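Long-range contact in pectate lyase 1 (Juniperus ashei, PDB 1PXZ), which cleaves pectate by elimination, though with low activity, and is the major allergen of cedar pollen: residues 271-282 with 303-312. Numbering follows the deposited sequence.
Sequences PSESYKKEVTKR and FINGAYFVSS
T280 has chi1 of 39°, which puts OG1 between its backbone N and carbonyl carbon and leaves CG2 anti to the carbonyl carbon. The two branches then serve different partners. CG2 sits over the centre of the F309 ring, 3.5 Å from the centroid to CG2, in a CH-pi contact. OG1 accepts a hydrogen bond from V310 N at 3.1 Å. The same OG1 donates to E278 OE2, which receives it on its anti lone pair. E278 CG is anti to the backbone N (chi1 -167°), and the extended chain passes Y308 CE2, 3.5 Å from E278 CG, and OE2 reaches V310 CG2. Y308 also lies with one ring face against E278 CA, offset toward the rim. The backbones meet here in a single bridge. V279 N gives an almost straight bond of 2.8 Å to Y308 O, while Y308 N makes a longer one to K277 O.

The contact lies at one end of the parallel beta-helix, the fold of polysaccharide lyase family 1. Strand 280-282 is the outermost strand of its sheet, next to 253-256. Residues 305-312 run across this end of the helix after strand 302-304, which pairs with 267-269. V279 points toward 303-312. Its CG2 touches A307 CB and the edge of the F303 ring, and CG1 touches F309 CD2. W248 and F268 also touch it.

R282 and K277 tie the two ends of the contact. R282 grips V310 O end-on with NH1 and NH2, both at 2.8 Å from that O. NH2 also donates to S312 OG, which is hydrogen-bonded to W294 O as well. V310 O and S312 OG both lie in the guanidinium plane. K277 NZ donates to N305 O across the contact and to P271 O in its own segment. N305 ND2 binds A270 O, and a water links it to S272 OG.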
ATOM      1  N   PRO A 271      18.955 -13.500   1.983  1.00  7.24           N
ATOM      2  CA  PRO A 271      20.011 -13.263   2.980  1.00 11.07           C
ATOM      3  C   PRO A 271      21.020 -14.408   2.891  1.00 15.46           C
ATOM      4  O   PRO A 271      20.805 -15.362   2.139  1.00 12.10           O
ATOM      5  CB  PRO A 271      19.327 -13.339   4.331  1.00 16.18           C
ATOM      6  CG  PRO A 271      17.891 -13.562   4.073  1.00 15.53           C
ATOM      7  CD  PRO A 271      17.665 -13.789   2.602  1.00  7.30           C
ATOM      8  N   SER A 272      22.065 -14.264   3.691  1.00  9.86           N
ATOM      9  CA  SER A 272      23.100 -15.294   3.691  1.00 13.40           C
ATOM     10  C   SER A 272      22.711 -16.578   4.378  1.00 14.34           C
ATOM     11  O   SER A 272      23.241 -17.644   4.014  1.00 13.81           O
ATOM     12  CB  SER A 272      24.328 -14.696   4.428  1.00 22.25           C
ATOM     13  OG  SER A 272      24.904 -13.729   3.546  1.00 43.68           O
ATOM     14  N   GLU A 273      21.838 -16.507   5.374  1.00 11.58           N
ATOM     15  CA  GLU A 273      21.555 -17.690   6.188  1.00 12.93           C
ATOM     16  C   GLU A 273      20.794 -18.766   5.412  1.00 14.53           C
ATOM     17  O   GLU A 273      19.841 -18.458   4.702  1.00 13.26           O
ATOM     18  CB  GLU A 273      20.729 -17.336   7.430  1.00 19.22           C
ATOM     19  CG  GLU A 273      21.335 -16.362   8.420  1.00 29.18           C
ATOM     20  CD  GLU A 273      21.571 -14.936   7.976  1.00 35.29           C
ATOM     21  OE1 GLU A 273      21.013 -14.438   6.974  1.00 17.28           O
ATOM     22  OE2 GLU A 273      22.376 -14.222   8.631  1.00 42.17           O
ATOM     23  N   SER A 274      21.215 -20.015   5.589  1.00 15.11           N
ATOM     24  CA  SER A 274      20.548 -21.173   5.014  1.00 14.84           C
ATOM     25  C   SER A 274      19.052 -21.227   5.266  1.00 13.85           C
ATOM     26  O   SER A 274      18.230 -21.517   4.381  1.00 14.02           O
ATOM     27  CB  SER A 274      21.173 -22.458   5.628  1.00 17.30           C
ATOM     28  OG  SER A 274      20.564 -23.607   5.056  1.00 21.91           O
ATOM     29  N   TYR A 275      18.672 -20.952   6.519  1.00 10.88           N
ATOM     30  CA  TYR A 275      17.267 -21.108   6.900  1.00 16.13           C
ATOM     31  C   TYR A 275      16.455 -19.879   6.506  1.00 15.01           C
ATOM     32  O   TYR A 275      15.289 -19.758   6.891  1.00 15.46           O
ATOM     33  CB  TYR A 275      17.145 -21.398   8.401  1.00 18.93           C
ATOM     34  CG  TYR A 275      17.733 -20.300   9.271  1.00 31.32           C
ATOM     35  CD1 TYR A 275      19.090 -20.315   9.586  1.00 26.79           C
ATOM     36  CD2 TYR A 275      16.942 -19.264   9.766  1.00 26.05           C
ATOM     37  CE1 TYR A 275      19.641 -19.321  10.374  1.00 31.85           C
ATOM     38  CE2 TYR A 275      17.500 -18.271  10.556  1.00 28.93           C
ATOM     39  CZ  TYR A 275      18.842 -18.307  10.854  1.00 30.75           C
ATOM     40  OH  TYR A 275      19.401 -17.321  11.645  1.00 44.82           O
ATOM     41  N   LYS A 276      17.023 -18.958   5.739  1.00 13.50           N
ATOM     42  CA  LYS A 276      16.235 -17.807   5.292  1.00 11.85           C
ATOM     43  C   LYS A 276      16.174 -17.731   3.777  1.00 13.43           C
ATOM     44  O   LYS A 276      15.717 -16.724   3.233  1.00 10.35           O
ATOM     45  CB  LYS A 276      16.839 -16.493   5.806  1.00 14.53           C
ATOM     46  CG  LYS A 276      16.886 -16.354   7.324  1.00  9.90           C
ATOM     47  CD  LYS A 276      17.394 -14.975   7.733  1.00 15.22           C
ATOM     48  CE  LYS A 276      17.496 -14.875   9.247  1.00 24.12           C
ATOM     49  NZ  LYS A 276      17.676 -13.473   9.717  1.00 20.00           N
ATOM     50  N   LYS A 277      16.642 -18.753   3.056  1.00  8.06           N
ATOM     51  CA  LYS A 277      16.716 -18.688   1.606  1.00  8.35           C
ATOM     52  C   LYS A 277      15.342 -18.747   0.950  1.00  4.87           C
ATOM     53  O   LYS A 277      15.169 -18.257  -0.167  1.00 10.55           O
ATOM     54  CB  LYS A 277      17.539 -19.885   1.062  1.00 10.53           C
ATOM     55  CG  LYS A 277      19.003 -19.839   1.518  1.00 12.44           C
ATOM     56  CD  LYS A 277      19.759 -18.651   0.945  1.00 13.67           C
ATOM     57  CE  LYS A 277      21.264 -18.720   1.227  1.00  8.84           C
ATOM     58  NZ  LYS A 277      21.946 -17.464   0.768  1.00 10.70           N
ATOM     59  N   GLU A 278      14.369 -19.340   1.629  1.00  7.85           N
ATOM     60  CA  GLU A 278      13.055 -19.531   1.026  1.00 10.04           C
ATOM     61  C   GLU A 278      12.257 -18.219   1.004  1.00  8.44           C
ATOM     62  O   GLU A 278      12.104 -17.553   2.024  1.00 13.12           O
ATOM     63  CB  GLU A 278      12.214 -20.602   1.746  1.00 10.08           C
ATOM     64  CG  GLU A 278      11.017 -20.944   0.852  1.00 12.15           C
ATOM     65  CD  GLU A 278      10.091 -21.973   1.448  1.00 23.00           C
ATOM     66  OE1 GLU A 278      10.548 -22.704   2.353  1.00 16.70           O
ATOM     67  OE2 GLU A 278       8.913 -22.048   1.010  1.00 18.85           O
ATOM     68  N   VAL A 279      11.768 -17.867  -0.177  1.00  7.68           N
ATOM     69  CA  VAL A 279      11.032 -16.607  -0.332  1.00  8.37           C
ATOM     70  C   VAL A 279       9.684 -16.715   0.371  1.00 16.07           C
ATOM     71  O   VAL A 279       9.242 -15.768   1.026  1.00 11.67           O
ATOM     72  CB  VAL A 279      10.805 -16.326  -1.822  1.00  7.36           C
ATOM     73  CG1 VAL A 279       9.710 -15.273  -2.036  1.00  8.13           C
ATOM     74  CG2 VAL A 279      12.106 -15.927  -2.521  1.00  6.79           C
ATOM     75  N   THR A 280       9.040 -17.866   0.210  1.00  9.62           N
ATOM     76  CA  THR A 280       7.707 -18.204   0.665  1.00  7.78           C
ATOM     77  C   THR A 280       7.637 -18.791   2.069  1.00 12.09           C
ATOM     78  O   THR A 280       8.529 -19.477   2.572  1.00 14.36           O
ATOM     79  CB  THR A 280       7.066 -19.292  -0.247  1.00  9.66           C
ATOM     80  OG1 THR A 280       8.085 -20.244  -0.615  1.00 10.55           O
ATOM     81  CG2 THR A 280       6.540 -18.687  -1.535  1.00 10.51           C
ATOM     82  N   LYS A 281       6.506 -18.523   2.719  1.00  9.78           N
ATOM     83  CA  LYS A 281       6.202 -19.120   3.998  1.00  8.81           C
ATOM     84  C   LYS A 281       4.698 -19.357   4.156  1.00 10.61           C
ATOM     85  O   LYS A 281       3.921 -18.410   4.150  1.00  9.92           O
ATOM     86  CB  LYS A 281       6.689 -18.267   5.183  1.00  9.61           C
ATOM     87  CG  LYS A 281       6.624 -19.090   6.479  1.00 14.65           C
ATOM     88  CD  LYS A 281       7.443 -18.420   7.579  1.00 24.24           C
ATOM     89  CE  LYS A 281       7.104 -19.044   8.930  1.00 36.94           C
ATOM     90  NZ  LYS A 281       6.444 -18.066   9.845  1.00 61.11           N
ATOM     91  N   ARG A 282       4.311 -20.626   4.294  1.00 11.00           N
ATOM     92  CA  ARG A 282       2.932 -20.987   4.571  1.00 15.29           C
ATOM     93  C   ARG A 282       2.708 -21.106   6.069  1.00 18.80           C
ATOM     94  O   ARG A 282       3.447 -21.768   6.792  1.00 15.45           O
ATOM     95  CB  ARG A 282       2.540 -22.328   3.942  1.00 17.06           C
ATOM     96  CG  ARG A 282       2.182 -22.223   2.469  1.00 18.39           C
ATOM     97  CD  ARG A 282       3.278 -22.911   1.660  1.00 22.09           C
ATOM     98  NE  ARG A 282       2.861 -23.077   0.261  1.00 20.72           N
ATOM     99  CZ  ARG A 282       3.730 -22.803  -0.713  1.00 14.24           C
ATOM    100  NH1 ARG A 282       4.958 -22.390  -0.387  1.00 10.73           N
ATOM    101  NH2 ARG A 282       3.328 -22.959  -1.957  1.00 13.59           N
ATOM    102  N   PHE A 303      16.018 -14.964  -9.142  1.00 11.67           N
ATOM    103  CA  PHE A 303      16.435 -15.396  -7.809  1.00 10.13           C
ATOM    104  C   PHE A 303      17.931 -15.182  -7.644  1.00 14.91           C
ATOM    105  O   PHE A 303      18.719 -15.638  -8.454  1.00 18.20           O
ATOM    106  CB  PHE A 303      16.118 -16.880  -7.532  1.00 11.24           C
ATOM    107  CG  PHE A 303      14.619 -17.135  -7.638  1.00 13.14           C
ATOM    108  CD1 PHE A 303      13.803 -16.923  -6.553  1.00  8.71           C
ATOM    109  CD2 PHE A 303      14.040 -17.568  -8.818  1.00 13.02           C
ATOM    110  CE1 PHE A 303      12.436 -17.121  -6.644  1.00  8.62           C
ATOM    111  CE2 PHE A 303      12.677 -17.771  -8.933  1.00 14.05           C
ATOM    112  CZ  PHE A 303      11.874 -17.545  -7.836  1.00  9.59           C
ATOM    113  N   ILE A 304      18.304 -14.473  -6.591  1.00 11.29           N
ATOM    114  CA  ILE A 304      19.712 -14.138  -6.398  1.00 10.84           C
ATOM    115  C   ILE A 304      20.157 -14.660  -5.040  1.00 13.13           C
ATOM    116  O   ILE A 304      19.373 -14.725  -4.083  1.00  9.70           O
ATOM    117  CB  ILE A 304      19.877 -12.617  -6.526  1.00 13.82           C
ATOM    118  CG1 ILE A 304      19.453 -12.083  -7.901  1.00 19.57           C
ATOM    119  CG2 ILE A 304      21.293 -12.184  -6.191  1.00 16.40           C
ATOM    120  CD1 ILE A 304      19.287 -10.579  -7.955  1.00 20.86           C
ATOM    121  N   ASN A 305      21.425 -15.053  -4.948  1.00 11.25           N
ATOM    122  CA  ASN A 305      22.014 -15.478  -3.687  1.00  9.94           C
ATOM    123  C   ASN A 305      21.283 -16.659  -3.088  1.00  7.22           C
ATOM    124  O   ASN A 305      21.194 -16.760  -1.862  1.00 10.45           O
ATOM    125  CB  ASN A 305      22.056 -14.330  -2.650  1.00 11.66           C
ATOM    126  CG  ASN A 305      23.127 -14.583  -1.595  1.00 23.53           C
ATOM    127  OD1 ASN A 305      24.238 -15.019  -1.934  1.00 21.59           O
ATOM    128  ND2 ASN A 305      22.888 -14.340  -0.310  1.00 15.82           N
ATOM    129  N   GLY A 306      20.780 -17.576  -3.923  1.00 10.01           N
ATOM    130  CA  GLY A 306      20.255 -18.818  -3.357  1.00 14.89           C
ATOM    131  C   GLY A 306      18.778 -18.773  -3.012  1.00 12.79           C
ATOM    132  O   GLY A 306      18.210 -19.728  -2.480  1.00 13.64           O
ATOM    133  N   ALA A 307      18.117 -17.661  -3.294  1.00  7.96           N
ATOM    134  CA  ALA A 307      16.680 -17.544  -3.057  1.00  6.93           C
ATOM    135  C   ALA A 307      15.889 -18.577  -3.854  1.00  7.79           C
ATOM    136  O   ALA A 307      16.268 -18.851  -4.993  1.00  7.21           O
ATOM    137  CB  ALA A 307      16.210 -16.151  -3.483  1.00 10.37           C
ATOM    138  N   TYR A 308      14.796 -19.078  -3.295  1.00  8.57           N
ATOM    139  CA  TYR A 308      13.879 -19.893  -4.081  1.00  9.97           C
ATOM    140  C   TYR A 308      12.449 -19.744  -3.581  1.00 11.09           C
ATOM    141  O   TYR A 308      12.199 -19.411  -2.413  1.00  9.18           O
ATOM    142  CB  TYR A 308      14.297 -21.382  -4.039  1.00 16.19           C
ATOM    143  CG  TYR A 308      14.375 -21.946  -2.637  1.00  8.15           C
ATOM    144  CD1 TYR A 308      15.568 -21.864  -1.908  1.00 10.72           C
ATOM    145  CD2 TYR A 308      13.282 -22.543  -2.051  1.00  9.07           C
ATOM    146  CE1 TYR A 308      15.585 -22.389  -0.633  1.00 11.68           C
ATOM    147  CE2 TYR A 308      13.303 -23.077  -0.774  1.00  9.14           C
ATOM    148  CZ  TYR A 308      14.480 -22.985  -0.072  1.00 15.86           C
ATOM    149  OH  TYR A 308      14.523 -23.495   1.207  1.00 14.64           O
ATOM    150  N   PHE A 309      11.521 -20.011  -4.498  1.00 10.61           N
ATOM    151  CA  PHE A 309      10.085 -19.910  -4.229  1.00 10.24           C
ATOM    152  C   PHE A 309       9.481 -21.301  -4.281  1.00 10.41           C
ATOM    153  O   PHE A 309       9.659 -21.992  -5.283  1.00 12.99           O
ATOM    154  CB  PHE A 309       9.467 -18.996  -5.283  1.00  9.30           C
ATOM    155  CG  PHE A 309       8.018 -18.591  -5.149  1.00 10.07           C
ATOM    156  CD1 PHE A 309       6.960 -19.464  -5.306  1.00 12.90           C
ATOM    157  CD2 PHE A 309       7.741 -17.254  -4.868  1.00 10.20           C
ATOM    158  CE1 PHE A 309       5.644 -19.063  -5.182  1.00 18.03           C
ATOM    159  CE2 PHE A 309       6.429 -16.837  -4.743  1.00  9.15           C
ATOM    160  CZ  PHE A 309       5.379 -17.720  -4.908  1.00  9.38           C
ATOM    161  N   VAL A 310       8.758 -21.707  -3.253  1.00  8.94           N
ATOM    162  CA  VAL A 310       8.103 -23.021  -3.292  1.00  9.60           C
ATOM    163  C   VAL A 310       6.675 -22.814  -3.787  1.00 12.82           C
ATOM    164  O   VAL A 310       5.809 -22.268  -3.099  1.00 10.95           O
ATOM    165  CB  VAL A 310       8.156 -23.678  -1.916  1.00 10.20           C
ATOM    166  CG1 VAL A 310       7.381 -24.986  -1.913  1.00 15.46           C
ATOM    167  CG2 VAL A 310       9.609 -23.939  -1.516  1.00 14.40           C
ATOM    168  N   SER A 311       6.470 -23.242  -5.025  1.00 14.32           N
ATOM    169  CA  SER A 311       5.186 -23.133  -5.709  1.00 14.55           C
ATOM    170  C   SER A 311       4.191 -24.199  -5.293  1.00 20.39           C
ATOM    171  O   SER A 311       4.583 -25.277  -4.815  1.00 16.34           O
ATOM    172  CB  SER A 311       5.436 -23.294  -7.229  1.00 17.93           C
ATOM    173  OG  SER A 311       5.707 -21.992  -7.728  1.00 37.63           O
ATOM    174  N   SER A 312       2.907 -23.925  -5.480  1.00 10.14           N
ATOM    175  CA  SER A 312       1.876 -24.957  -5.296  1.00 14.79           C
ATOM    176  C   SER A 312       0.723 -24.640  -6.251  1.00 20.28           C
ATOM    177  O   SER A 312       0.471 -23.472  -6.579  1.00 12.95           O
ATOM    178  CB  SER A 312       1.410 -25.096  -3.852  1.00 10.89           C
ATOM    179  OG  SER A 312       0.996 -23.860  -3.283  1.00 22.01           O
TER
HETATM  180  O   HOH W   1      25.634 -14.928   1.136  1.00 35.39           O
HETATM  181  O   HOH W   2       0.624 -24.252  -0.526  1.00 36.17           O